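Local coordinates for protein Tetur07g02040 (Tetranychus urticae, PDB 6BDJ) that probably cleaves catechol-type aromatic rings between their two hydroxylated carbons, using molecular oxygen at a bound ferric iron, at residues F46-I51 against R151-G156; V67-V72 against A83-W88; Q123-N126 against T130-F133; I161-F166 against D193-Y198. One frame throughout, in Å; residues are numbered along the deposited sequence.

Interaction 2 is the core contact, an apolar meeting of strands 64-73 and 84-88 inside the β-sandwich. The other three are only partly buried and mix polar with apolar chemistry. Interaction 3 closes one end of the same layers, since 123-126 pairs with 84-88 and 130-133 with 64-73; its turn is held by two hydrogen bonds. Interaction 1 lays a loop beside strand 148-154, the neighbour of 84-88, through ring, guanidinium and carboxylate, and D50 of that loop reaches K84 of interaction 2. Interaction 4 sets a short capped helix against strand 157-166, across the chain's centre from interaction 3 and close to the iron.

Interaction 1: F46-I51 against R151-G156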
loop_
_atom_site.group_PDB
_atom_site.type_symbol
_atom_site.label_atom_id
_atom_site.label_comp_id
_atom_site.label_asym_id
_atom_site.label_seq_id
_atom_site.Cartn_x
_atom_site.Cartn_y
_atom_site.Cartn_z
ATOM N N PHE A 46 1.401 -2.376 -10.452
ATOM C CA PHE A 46 0.664 -1.112 -10.517
ATOM C C PHE A 46 -0.174 -1.090 -11.767
ATOM O O PHE A 46 0.264 -1.556 -12.838
ATOM C CB PHE A 46 1.566 0.119 -10.488
ATOM C CG PHE A 46 0.811 1.424 -10.461
ATOM C CD1 PHE A 46 -0.122 1.694 -9.455
ATOM C CD2 PHE A 46 1.001 2.382 -11.457
ATOM C CE1 PHE A 46 -0.836 2.883 -9.450
ATOM C CE2 PHE A 46 0.310 3.566 -11.443
ATOM C CZ PHE A 46 -0.614 3.829 -10.450
ATOM N N ILE A 47 -1.396 -0.558 -11.621
ATOM C CA ILE A 47 -2.306 -0.348 -12.742
ATOM C C ILE A 47 -2.755 1.090 -12.647
ATOM O O ILE A 47 -3.436 1.494 -11.705
ATOM C CB ILE A 47 -3.522 -1.282 -12.719
ATOM C CG1 ILE A 47 -3.072 -2.729 -12.884
ATOM C CG2 ILE A 47 -4.471 -0.954 -13.879
ATOM C CD1 ILE A 47 -4.197 -3.765 -12.774
ATOM N N GLU A 48 -2.352 1.855 -13.644
ATOM C CA GLU A 48 -2.537 3.286 -13.624
ATOM C C GLU A 48 -3.935 3.627 -14.129
ATOM O O GLU A 48 -4.144 3.871 -15.309
ATOM C CB GLU A 48 -1.456 3.985 -14.438
ATOM C CG GLU A 48 -1.476 5.479 -14.165
ATOM C CD GLU A 48 -0.302 6.262 -14.754
ATOM O OE1 GLU A 48 0.609 5.678 -15.392
ATOM O OE2 GLU A 48 -0.318 7.489 -14.546
ATOM N N GLU A 49 -4.882 3.616 -13.209
ATOM C CA GLU A 49 -6.295 3.890 -13.482
ATOM C C GLU A 49 -6.876 4.661 -12.324
ATOM O O GLU A 49 -6.617 4.336 -11.178
ATOM C CB GLU A 49 -7.079 2.580 -13.662
ATOM C CG GLU A 49 -6.856 1.874 -15.011
ATOM C CD GLU A 49 -7.507 0.493 -15.063
ATOM O OE1 GLU A 49 -8.135 0.087 -14.056
ATOM O OE2 GLU A 49 -7.356 -0.223 -16.087
ATOM N N ASP A 50 -7.689 5.668 -12.648
ATOM C CA ASP A 50 -8.488 6.390 -11.674
ATOM C C ASP A 50 -9.676 5.488 -11.303
ATOM O O ASP A 50 -10.626 5.332 -12.073
ATOM C CB ASP A 50 -9.004 7.721 -12.253
ATOM C CG ASP A 50 -7.897 8.799 -12.372
ATOM O OD1 ASP A 50 -6.705 8.499 -12.128
ATOM O OD2 ASP A 50 -8.219 9.956 -12.736
ATOM N N ILE A 51 -9.571 4.893 -10.120
ATOM C CA ILE A 51 -10.645 4.175 -9.489
ATOM C C ILE A 51 -10.810 4.844 -8.147
ATOM O O ILE A 51 -10.278 4.394 -7.128
ATOM C CB ILE A 51 -10.332 2.689 -9.355
ATOM C CG1 ILE A 51 -9.987 2.122 -10.732
ATOM C CG2 ILE A 51 -11.559 1.957 -8.794
ATOM C CD1 ILE A 51 -9.441 0.701 -10.693
ATOM N N ARG A 151 1.310 4.859 -4.208
ATOM C CA ARG A 151 1.958 5.739 -5.143
ATOM C C ARG A 151 1.203 7.045 -5.147
ATOM O O ARG A 151 -0.030 7.052 -5.146
ATOM C CB ARG A 151 1.952 5.098 -6.523
ATOM C CG ARG A 151 2.238 6.025 -7.678
ATOM C CD ARG A 151 2.659 5.204 -8.896
ATOM N NE ARG A 151 2.523 5.978 -10.111
ATOM C CZ ARG A 151 3.022 5.696 -11.317
ATOM N NH1 ARG A 151 3.788 4.629 -11.546
ATOM N NH2 ARG A 151 2.757 6.529 -12.331
ATOM N N ILE A 152 1.937 8.152 -5.122
ATOM C CA ILE A 152 1.353 9.494 -4.971
ATOM C C ILE A 152 1.698 10.388 -6.139
ATOM O O ILE A 152 2.872 10.573 -6.465
ATOM C CB ILE A 152 1.815 10.177 -3.683
ATOM C CG1 ILE A 152 1.504 9.251 -2.506
ATOM C CG2 ILE A 152 1.108 11.519 -3.510
ATOM C CD1 ILE A 152 2.180 9.626 -1.217
ATOM N N HIS A 153 0.668 10.980 -6.736
ATOM C CA HIS A 153 0.851 11.970 -7.782
ATOM C C HIS A 153 0.498 13.313 -7.209
ATOM O O HIS A 153 -0.538 13.450 -6.553
ATOM C CB HIS A 153 -0.030 11.708 -8.990
ATOM C CG HIS A 153 0.229 10.399 -9.663
ATOM N ND1 HIS A 153 -0.425 10.022 -10.817
ATOM C CD2 HIS A 153 1.089 9.391 -9.369
ATOM C CE1 HIS A 153 0.012 8.840 -11.205
ATOM N NE2 HIS A 153 0.926 8.429 -10.338
ATOM N N ALA A 154 1.375 14.290 -7.429
ATOM C CA ALA A 154 1.100 15.698 -7.114
ATOM C C ALA A 154 1.647 16.510 -8.253
ATOM O O ALA A 154 2.719 16.189 -8.762
ATOM C CB ALA A 154 1.758 16.125 -5.812
ATOM N N ASN A 155 0.890 17.517 -8.685
ATOM C CA ASN A 155 1.314 18.439 -9.781
ATOM C C ASN A 155 1.592 17.686 -11.093
ATOM O O ASN A 155 2.495 18.059 -11.851
ATOM C CB ASN A 155 2.574 19.287 -9.405
ATOM C CG ASN A 155 2.587 19.751 -7.967
ATOM O OD1 ASN A 155 3.618 19.670 -7.310
ATOM N ND2 ASN A 155 1.450 20.234 -7.465
ATOM N N GLY A 156 0.856 16.601 -11.352
ATOM C CA GLY A 156 1.143 15.709 -12.476
ATOM C C GLY A 156 2.523 15.040 -12.496
ATOM O O GLY A 156 3.002 14.654 -13.565
#
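The ring of F46 and the guanidinium of R151 lie almost flat against each other, their planes 21° apart, although the two side chains run at about a right angle. F46 CE2 sits over the centre of the guanidinium, 3.5 Å from R151 CZ. Further back, R151 CD rests over the rim of the same ring face, 4.0 Å from the F46 ring centroid, in a CH-pi contact. With CG anti to the backbone N (chi1 164°) and the chain extended as far as NE, the arginine spans the distance from strand 148-154 to the 46-51 loop. This strand belongs to the β-sandwich of intradiol dioxygenases, and the loop passes close to the metal site: the side chain of F46 is about 9 Å from the ferric iron. One edge of the guanidinium is fixed by H153, since R151 NE donates to H153 NE2 at 2.9 Å, within the plane of both groups. R151 NH1 forms a salt bridge to E42. A methionine in place of R151 would probably leave E42 and H153 NE2 without their donor and strip the flat cover from F46. E48 adds charge from outside the guanidinium plane: its OE1 is 3.8 Å from R151 NH2, a long salt bridge of charges alone, with no N-H directed at the oxygen. Its other oxygen, OE2, meets the edge of the imidazole, 3.6 Å from H153 CE1, with carboxylate and ring planes 81° apart.

Interaction 2: V67-V72 against A83-W88; sequences VTLNLV and AKVYIW
A83 turns its methyl group to L71, and with that contact begins the face-to-face packing of two layers of the intradiol dioxygenase β-sandwich. The backbones come no nearer than 8.6 Å, between the CA atoms of L71 and A83, and no hydrogen bond joins them; what meets is apolar side chain. A83 CB lies 4.1 Å from L71 CD1, while A83 N is bonded to T125 OG1. K84 points the other way and pairs its NZ with D50. V85 is the central residue on this strand, and its two methyl groups divide the work. CG1, anti to the backbone N (chi1 -179°), goes to L69, and CG2 is 4.1 Å from L71 CD1, so that L71 touches both A83 and V85 with a single methyl. Y86 and W88 project to the far face, where Y86 meets the rings of F46 and H153 and W88 stacks on the iron ligand H149. I87 faces inward again but stands off a little, with its CG2 4.9 Å from L69 CD1. The same leucine methyl makes its closer approach to V85, with L69 CD1 4.1 Å from V85 CG1.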
loop_
_atom_site.group_PDB
_atom_site.type_symbol
_atom_site.label_atom_id
_atom_site.label_comp_id
_atom_site.label_asym_id
_atom_site.label_seq_id
_atom_site.Cartn_x
_atom_site.Cartn_y
_atom_site.Cartn_z
ATOM N N VAL A 67 -7.302 2.252 6.389
ATOM C CA VAL A 67 -5.976 2.814 6.228
ATOM C C VAL A 67 -6.111 4.324 6.056
ATOM O O VAL A 67 -6.676 4.778 5.070
ATOM C CB VAL A 67 -5.291 2.195 4.989
ATOM C CG1 VAL A 67 -3.992 2.926 4.639
ATOM C CG2 VAL A 67 -5.001 0.716 5.213
ATOM N N THR A 68 -5.600 5.092 7.021
ATOM C CA THR A 68 -5.591 6.547 6.935
ATOM C C THR A 68 -4.146 6.968 6.739
ATOM O O THR A 68 -3.272 6.581 7.519
ATOM C CB THR A 68 -6.172 7.190 8.207
ATOM O OG1 THR A 68 -7.539 6.785 8.359
ATOM C CG2 THR A 68 -6.112 8.720 8.163
ATOM N N LEU A 69 -3.895 7.715 5.665
ATOM C CA LEU A 69 -2.582 8.278 5.379
ATOM C C LEU A 69 -2.655 9.782 5.483
ATOM O O LEU A 69 -3.549 10.386 4.891
ATOM C CB LEU A 69 -2.132 7.931 3.969
ATOM C CG LEU A 69 -2.101 6.460 3.566
ATOM C CD1 LEU A 69 -1.257 6.305 2.314
ATOM C CD2 LEU A 69 -1.521 5.575 4.647
ATOM N N ASN A 70 -1.713 10.380 6.214
ATOM C CA ASN A 70 -1.636 11.833 6.379
ATOM C C ASN A 70 -0.359 12.311 5.686
ATOM O O ASN A 70 0.735 11.881 6.045
ATOM C CB ASN A 70 -1.651 12.194 7.866
ATOM C CG ASN A 70 -2.922 11.715 8.572
ATOM O OD1 ASN A 70 -4.047 12.106 8.217
ATOM N ND2 ASN A 70 -2.748 10.858 9.577
ATOM N N LEU A 71 -0.514 13.112 4.623
ATOM C CA LEU A 71 0.610 13.586 3.815
ATOM C C LEU A 71 0.970 15.006 4.227
ATOM O O LEU A 71 0.085 15.875 4.308
ATOM C CB LEU A 71 0.294 13.603 2.313
ATOM C CG LEU A 71 -0.074 12.312 1.546
ATOM C CD1 LEU A 71 0.078 12.538 0.048
ATOM C CD2 LEU A 71 0.734 11.086 1.959
ATOM N N VAL A 72 2.264 15.228 4.464
ATOM C CA VAL A 72 2.822 16.589 4.589
ATOM C C VAL A 72 3.933 16.814 3.572
ATOM O O VAL A 72 4.578 15.861 3.134
ATOM C CB VAL A 72 3.328 16.911 6.016
ATOM C CG1 VAL A 72 2.162 16.918 6.995
ATOM C CG2 VAL A 72 4.393 15.928 6.471
ATOM N N ALA A 83 -3.354 15.920 -3.687
ATOM C CA ALA A 83 -2.493 14.826 -4.156
ATOM C C ALA A 83 -3.332 13.548 -4.352
ATOM O O ALA A 83 -4.145 13.202 -3.486
ATOM C CB ALA A 83 -1.373 14.557 -3.156
ATOM N N LYS A 84 -3.148 12.872 -5.487
ATOM C CA LYS A 84 -3.799 11.592 -5.742
ATOM C C LYS A 84 -2.983 10.497 -5.083
ATOM O O LYS A 84 -1.799 10.345 -5.386
ATOM C CB LYS A 84 -3.920 11.308 -7.244
ATOM C CG LYS A 84 -5.202 11.861 -7.857
ATOM C CD LYS A 84 -5.084 12.047 -9.368
ATOM C CE LYS A 84 -4.984 10.717 -10.091
ATOM N NZ LYS A 84 -5.341 10.865 -11.527
ATOM N N VAL A 85 -3.609 9.747 -4.175
ATOM C CA VAL A 85 -2.954 8.586 -3.551
ATOM C C VAL A 85 -3.576 7.319 -4.094
ATOM O O VAL A 85 -4.782 7.130 -3.963
ATOM C CB VAL A 85 -3.163 8.568 -2.045
ATOM C CG1 VAL A 85 -2.449 7.369 -1.421
ATOM C CG2 VAL A 85 -2.693 9.882 -1.435
ATOM N N TYR A 86 -2.743 6.476 -4.691
ATOM C CA TYR A 86 -3.131 5.153 -5.082
ATOM C C TYR A 86 -2.639 4.116 -4.095
ATOM O O TYR A 86 -1.496 4.159 -3.679
ATOM C CB TYR A 86 -2.493 4.790 -6.408
ATOM C CG TYR A 86 -2.821 5.657 -7.589
ATOM C CD1 TYR A 86 -2.254 6.927 -7.714
ATOM C CD2 TYR A 86 -3.665 5.211 -8.616
ATOM C CE1 TYR A 86 -2.509 7.728 -8.808
ATOM C CE2 TYR A 86 -3.937 6.021 -9.724
ATOM C CZ TYR A 86 -3.338 7.278 -9.810
ATOM O OH TYR A 86 -3.529 8.109 -10.890
ATOM N N ILE A 87 -3.472 3.149 -3.744
ATOM C CA ILE A 87 -2.984 1.930 -3.108
ATOM C C ILE A 87 -3.389 0.711 -3.894
ATOM O O ILE A 87 -4.353 0.728 -4.659
ATOM C CB ILE A 87 -3.414 1.804 -1.638
ATOM C CG1 ILE A 87 -4.937 1.731 -1.486
ATOM C CG2 ILE A 87 -2.928 3.027 -0.859
ATOM C CD1 ILE A 87 -5.330 1.354 -0.067
ATOM N N TRP A 88 -2.591 -0.333 -3.737
ATOM C CA TRP A 88 -2.919 -1.639 -4.253
ATOM C C TRP A 88 -2.232 -2.685 -3.422
ATOM O O TRP A 88 -1.155 -2.459 -2.834
ATOM C CB TRP A 88 -2.598 -1.797 -5.754
ATOM C CG TRP A 88 -1.094 -1.777 -6.145
ATOM C CD1 TRP A 88 -0.330 -2.827 -6.626
ATOM C CD2 TRP A 88 -0.240 -0.639 -6.162
ATOM N NE1 TRP A 88 0.939 -2.401 -6.923
ATOM C CE2 TRP A 88 1.034 -1.070 -6.634
ATOM C CE3 TRP A 88 -0.407 0.695 -5.798
ATOM C CZ2 TRP A 88 2.124 -0.195 -6.762
ATOM C CZ3 TRP A 88 0.679 1.564 -5.937
ATOM C CH2 TRP A 88 1.921 1.112 -6.413
#

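Interaction 3: Q123-N126 against T130-F133; sequences QVTN and TVTF
Two hydrogen bonds tie N126 to T130, one through the backbone and one through the side chain. N126 N donates to T130 O at 3.2 Å, while T130 N returns a bond of 3.0 Å to N126 OD1, approaching from well above the plane of the side-chain amide. This second bond follows from the asparagine torsion: CG lies between the backbone N and the carbonyl carbon (chi1 65°), which folds the amide alongside T130 and brings OD1 to T130 N. A CA-H...O contact adds to the grip on the T130 carbonyl, T125 CA lying 3.5 Å from T130 O. The threonine hydroxyls are engaged elsewhere: T125 OG1 with A83, T130 OG1 with N70 and T132 OG1 with T68.

The apolar contacts begin where the chain has left the turn. V131 CG1 fits against the start of the Q123 side chain, 3.5 Å from Q123 CB, and also meets T125 CG2 at 4.0 Å. Beyond it Q123 CG approaches the F133 ring obliquely, 3.5 Å from F133 CE1. Past the turn, the two segments find their backbone partners in different neighbours: Q123 pairs with V85, whereas V131 pairs with L69 and F133 with V67. Side chains therefore face each other between segments whose directions differ by 152°, the arrangement of a β-arch that crosses from one layer to the other at the end of the β-sandwich.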
loop_
_atom_site.group_PDB
_atom_site.type_symbol
_atom_site.label_atom_id
_atom_site.label_comp_id
_atom_site.label_asym_id
_atom_site.label_seq_id
_atom_site.Cartn_x
_atom_site.Cartn_y
_atom_site.Cartn_z
ATOM N N GLN A 123 -7.528 7.899 -3.773
ATOM C CA GLN A 123 -8.227 8.998 -3.086
ATOM C C GLN A 123 -7.385 10.289 -3.150
ATOM O O GLN A 123 -6.151 10.248 -3.172
ATOM C CB GLN A 123 -8.516 8.630 -1.636
ATOM C CG GLN A 123 -9.552 7.522 -1.452
ATOM C CD GLN A 123 -10.962 8.045 -1.661
ATOM O OE1 GLN A 123 -11.495 8.036 -2.771
ATOM N NE2 GLN A 123 -11.539 8.563 -0.615
ATOM N N VAL A 124 -8.059 11.419 -3.171
ATOM C CA VAL A 124 -7.438 12.719 -3.322
ATOM C C VAL A 124 -7.384 13.273 -1.918
ATOM O O VAL A 124 -8.416 13.231 -1.212
ATOM C CB VAL A 124 -8.302 13.623 -4.226
ATOM C CG1 VAL A 124 -7.715 15.046 -4.335
ATOM C CG2 VAL A 124 -8.460 12.992 -5.608
ATOM N N THR A 125 -6.203 13.761 -1.506
ATOM C CA THR A 125 -6.029 14.358 -0.174
ATOM C C THR A 125 -6.923 15.588 -0.001
ATOM O O THR A 125 -7.120 16.356 -0.952
ATOM C CB THR A 125 -4.563 14.787 0.107
ATOM O OG1 THR A 125 -4.097 15.669 -0.934
ATOM C CG2 THR A 125 -3.648 13.552 0.211
ATOM N N ASN A 126 -7.438 15.760 1.220
ATOM C CA ASN A 126 -8.270 16.907 1.607
ATOM C C ASN A 126 -7.403 18.092 2.093
ATOM O O ASN A 126 -6.185 18.077 1.891
ATOM C CB ASN A 126 -9.329 16.464 2.638
ATOM C CG ASN A 126 -8.748 15.990 3.968
ATOM O OD1 ASN A 126 -7.565 16.171 4.284
ATOM N ND2 ASN A 126 -9.612 15.358 4.763
ATOM N N THR A 130 -5.118 14.372 4.177
ATOM C CA THR A 130 -5.577 13.048 4.606
ATOM C C THR A 130 -6.406 12.346 3.521
ATOM O O THR A 130 -7.221 12.995 2.836
ATOM C CB THR A 130 -6.422 13.199 5.891
ATOM O OG1 THR A 130 -5.616 13.792 6.928
ATOM C CG2 THR A 130 -6.977 11.854 6.372
ATOM N N VAL A 131 -6.165 11.034 3.365
ATOM C CA VAL A 131 -7.081 10.084 2.681
ATOM C C VAL A 131 -7.337 8.885 3.587
ATOM O O VAL A 131 -6.506 8.560 4.423
ATOM C CB VAL A 131 -6.538 9.543 1.352
ATOM C CG1 VAL A 131 -6.410 10.659 0.334
ATOM C CG2 VAL A 131 -5.199 8.834 1.543
ATOM N N THR A 132 -8.478 8.232 3.404
ATOM C CA THR A 132 -8.805 7.020 4.132
ATOM C C THR A 132 -9.346 6.004 3.156
ATOM O O THR A 132 -10.193 6.321 2.308
ATOM C CB THR A 132 -9.812 7.290 5.263
ATOM O OG1 THR A 132 -9.212 8.193 6.200
ATOM C CG2 THR A 132 -10.187 5.996 6.001
ATOM N N PHE A 133 -8.833 4.781 3.266
ATOM C CA PHE A 133 -9.306 3.675 2.465
ATOM C C PHE A 133 -9.907 2.609 3.380
ATOM O O PHE A 133 -9.394 2.356 4.460
ATOM C CB PHE A 133 -8.150 3.050 1.704
ATOM C CG PHE A 133 -7.568 3.920 0.644
ATOM C CD1 PHE A 133 -8.096 3.916 -0.619
ATOM C CD2 PHE A 133 -6.440 4.681 0.895
ATOM C CE1 PHE A 133 -7.544 4.692 -1.616
ATOM C CE2 PHE A 133 -5.876 5.471 -0.095
ATOM C CZ PHE A 133 -6.435 5.482 -1.350
#

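Interaction 4: I161-F166 against D193-Y198; sequences IGQIFF and DGEFTY
D193 O, at the start of the short helix that brings F196 to F165, is gripped twice by T197: the backbone N at 3.0 Å and OG1 at 3.1 Å arrive from opposite faces of the carbonyl plane. The D193 side chain serves as the N-cap, its OD2 taking the N-H of F196 at 2.8 Å through the anti lone pair, and OD1 forms a salt bridge to R144. Capping thus fixes the first turn just where its aromatic residue leaves. F196 CG stands anti to its own backbone N (chi1 -179°), which swings the ring out to F165, whose face its edge meets. There F196 CD2 lies over the centre of the F165 ring, 3.7 Å from F165 CG, in a T-shaped stack with centroids 5.0 Å apart and planes at 82°. Replacing F165 by an alanine would probably leave the F196 edge without a face to rest on and open a gap between helix and strand. Two residues back, Q163 comes towards E195, but Q163 NE2 and E195 OE1 are 4.0 Å apart, too far for a bond. Q163 is held instead by R144 at OE1 and by the carbonyl of G41 at NE2. R144 therefore links the helix cap to the strand, and Q163, whose side chain lies beside those of the iron ligands H147 and H149, belongs to the second shell of the ferric site.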
loop_
_atom_site.group_PDB
_atom_site.type_symbol
_atom_site.label_atom_id
_atom_site.label_comp_id
_atom_site.label_asym_id
_atom_site.label_seq_id
_atom_site.Cartn_x
_atom_site.Cartn_y
_atom_site.Cartn_z
ATOM N N ILE A 161 6.648 6.781 -4.319
ATOM C CA ILE A 161 6.182 5.410 -4.406
ATOM C C ILE A 161 6.746 4.691 -3.196
ATOM O O ILE A 161 7.937 4.825 -2.862
ATOM C CB ILE A 161 6.699 4.698 -5.667
ATOM C CG1 ILE A 161 6.118 5.336 -6.920
ATOM C CG2 ILE A 161 6.367 3.191 -5.622
ATOM C CD1 ILE A 161 6.783 4.890 -8.213
ATOM N N GLY A 162 5.919 3.904 -2.547
ATOM C CA GLY A 162 6.367 3.176 -1.375
ATOM C C GLY A 162 5.547 1.959 -1.070
ATOM O O GLY A 162 4.769 1.466 -1.913
ATOM N N GLN A 163 5.815 1.441 0.122
ATOM C CA GLN A 163 5.171 0.261 0.641
ATOM C C GLN A 163 4.915 0.453 2.114
ATOM O O GLN A 163 5.744 0.994 2.825
ATOM C CB GLN A 163 6.032 -0.966 0.400
ATOM C CG GLN A 163 6.067 -1.358 -1.068
ATOM C CD GLN A 163 6.821 -2.645 -1.355
ATOM O OE1 GLN A 163 6.953 -3.516 -0.483
ATOM N NE2 GLN A 163 7.306 -2.775 -2.587
ATOM N N ILE A 164 3.747 -0.010 2.542
ATOM C CA ILE A 164 3.298 0.044 3.917
ATOM C C ILE A 164 3.530 -1.337 4.521
ATOM O O ILE A 164 3.098 -2.349 3.970
ATOM C CB ILE A 164 1.806 0.395 3.975
ATOM C CG1 ILE A 164 1.541 1.709 3.237
ATOM C CG2 ILE A 164 1.335 0.481 5.419
ATOM C CD1 ILE A 164 0.088 2.031 2.987
ATOM N N PHE A 165 4.199 -1.371 5.663
ATOM C CA PHE A 165 4.471 -2.610 6.388
ATOM C C PHE A 165 3.692 -2.638 7.694
ATOM O O PHE A 165 3.147 -1.633 8.133
ATOM C CB PHE A 165 5.978 -2.734 6.612
ATOM C CG PHE A 165 6.761 -2.800 5.326
ATOM C CD1 PHE A 165 6.785 -3.963 4.587
ATOM C CD2 PHE A 165 7.412 -1.684 4.816
ATOM C CE1 PHE A 165 7.469 -4.038 3.376
ATOM C CE2 PHE A 165 8.112 -1.743 3.613
ATOM C CZ PHE A 165 8.156 -2.932 2.898
ATOM N N PHE A 166 3.655 -3.817 8.300
ATOM C CA PHE A 166 2.922 -4.053 9.555
ATOM C C PHE A 166 3.864 -4.485 10.661
ATOM O O PHE A 166 4.899 -5.141 10.402
ATOM C CB PHE A 166 1.835 -5.082 9.321
ATOM C CG PHE A 166 0.837 -4.628 8.304
ATOM C CD1 PHE A 166 -0.253 -3.876 8.693
ATOM C CD2 PHE A 166 1.050 -4.849 6.952
ATOM C CE1 PHE A 166 -1.180 -3.409 7.758
ATOM C CE2 PHE A 166 0.143 -4.381 6.007
ATOM C CZ PHE A 166 -0.978 -3.657 6.418
ATOM N N ASP A 193 13.095 -9.921 3.965
ATOM C CA ASP A 193 12.625 -9.246 2.774
ATOM C C ASP A 193 13.630 -8.242 2.224
ATOM O O ASP A 193 14.056 -7.310 2.937
ATOM C CB ASP A 193 11.311 -8.535 3.072
ATOM C CG ASP A 193 10.628 -8.025 1.813
ATOM O OD1 ASP A 193 10.059 -8.846 1.060
ATOM O OD2 ASP A 193 10.661 -6.803 1.598
ATOM N N GLY A 194 13.982 -8.417 0.941
ATOM C CA GLY A 194 14.949 -7.554 0.270
ATOM C C GLY A 194 14.511 -6.098 0.330
ATOM O O GLY A 194 15.280 -5.225 0.766
ATOM N N GLU A 195 13.252 -5.860 -0.049
ATOM C CA GLU A 195 12.699 -4.520 -0.114
ATOM C C GLU A 195 12.661 -3.838 1.263
ATOM O O GLU A 195 13.074 -2.692 1.380
ATOM C CB GLU A 195 11.301 -4.512 -0.767
ATOM C CG GLU A 195 11.191 -5.150 -2.217
ATOM C CD GLU A 195 11.246 -4.097 -3.438
ATOM O OE1 GLU A 195 10.507 -4.316 -4.456
ATOM O OE2 GLU A 195 11.995 -3.056 -3.376
ATOM N N PHE A 196 12.173 -4.532 2.292
ATOM C CA PHE A 196 12.056 -3.963 3.637
ATOM C C PHE A 196 13.454 -3.552 4.128
ATOM O O PHE A 196 13.653 -2.447 4.644
ATOM C CB PHE A 196 11.472 -5.014 4.598
ATOM C CG PHE A 196 11.283 -4.529 6.021
ATOM C CD1 PHE A 196 12.318 -4.597 6.941
ATOM C CD2 PHE A 196 10.062 -3.987 6.439
ATOM C CE1 PHE A 196 12.142 -4.124 8.242
ATOM C CE2 PHE A 196 9.869 -3.540 7.732
ATOM C CZ PHE A 196 10.922 -3.600 8.640
ATOM N N THR A 197 14.410 -4.459 3.950
ATOM C CA THR A 197 15.780 -4.243 4.377
ATOM C C THR A 197 16.444 -3.112 3.601
ATOM O O THR A 197 16.934 -2.133 4.196
ATOM C CB THR A 197 16.584 -5.551 4.202
ATOM O OG1 THR A 197 16.075 -6.538 5.101
ATOM C CG2 THR A 197 18.074 -5.340 4.483
ATOM N N TYR A 198 16.462 -3.239 2.276
ATOM C CA TYR A 198 17.184 -2.264 1.461
ATOM C C TYR A 198 16.593 -0.867 1.532
ATOM O O TYR A 198 17.342 0.096 1.571
ATOM C CB TYR A 198 17.362 -2.720 0.009
ATOM C CG TYR A 198 18.091 -4.053 -0.158
ATOM C CD1 TYR A 198 19.328 -4.320 0.452
ATOM C CD2 TYR A 198 17.556 -5.038 -0.988
ATOM C CE1 TYR A 198 19.978 -5.538 0.262
ATOM C CE2 TYR A 198 18.190 -6.262 -1.181
ATOM C CZ TYR A 198 19.391 -6.509 -0.563
ATOM O OH TYR A 198 19.982 -7.714 -0.797
#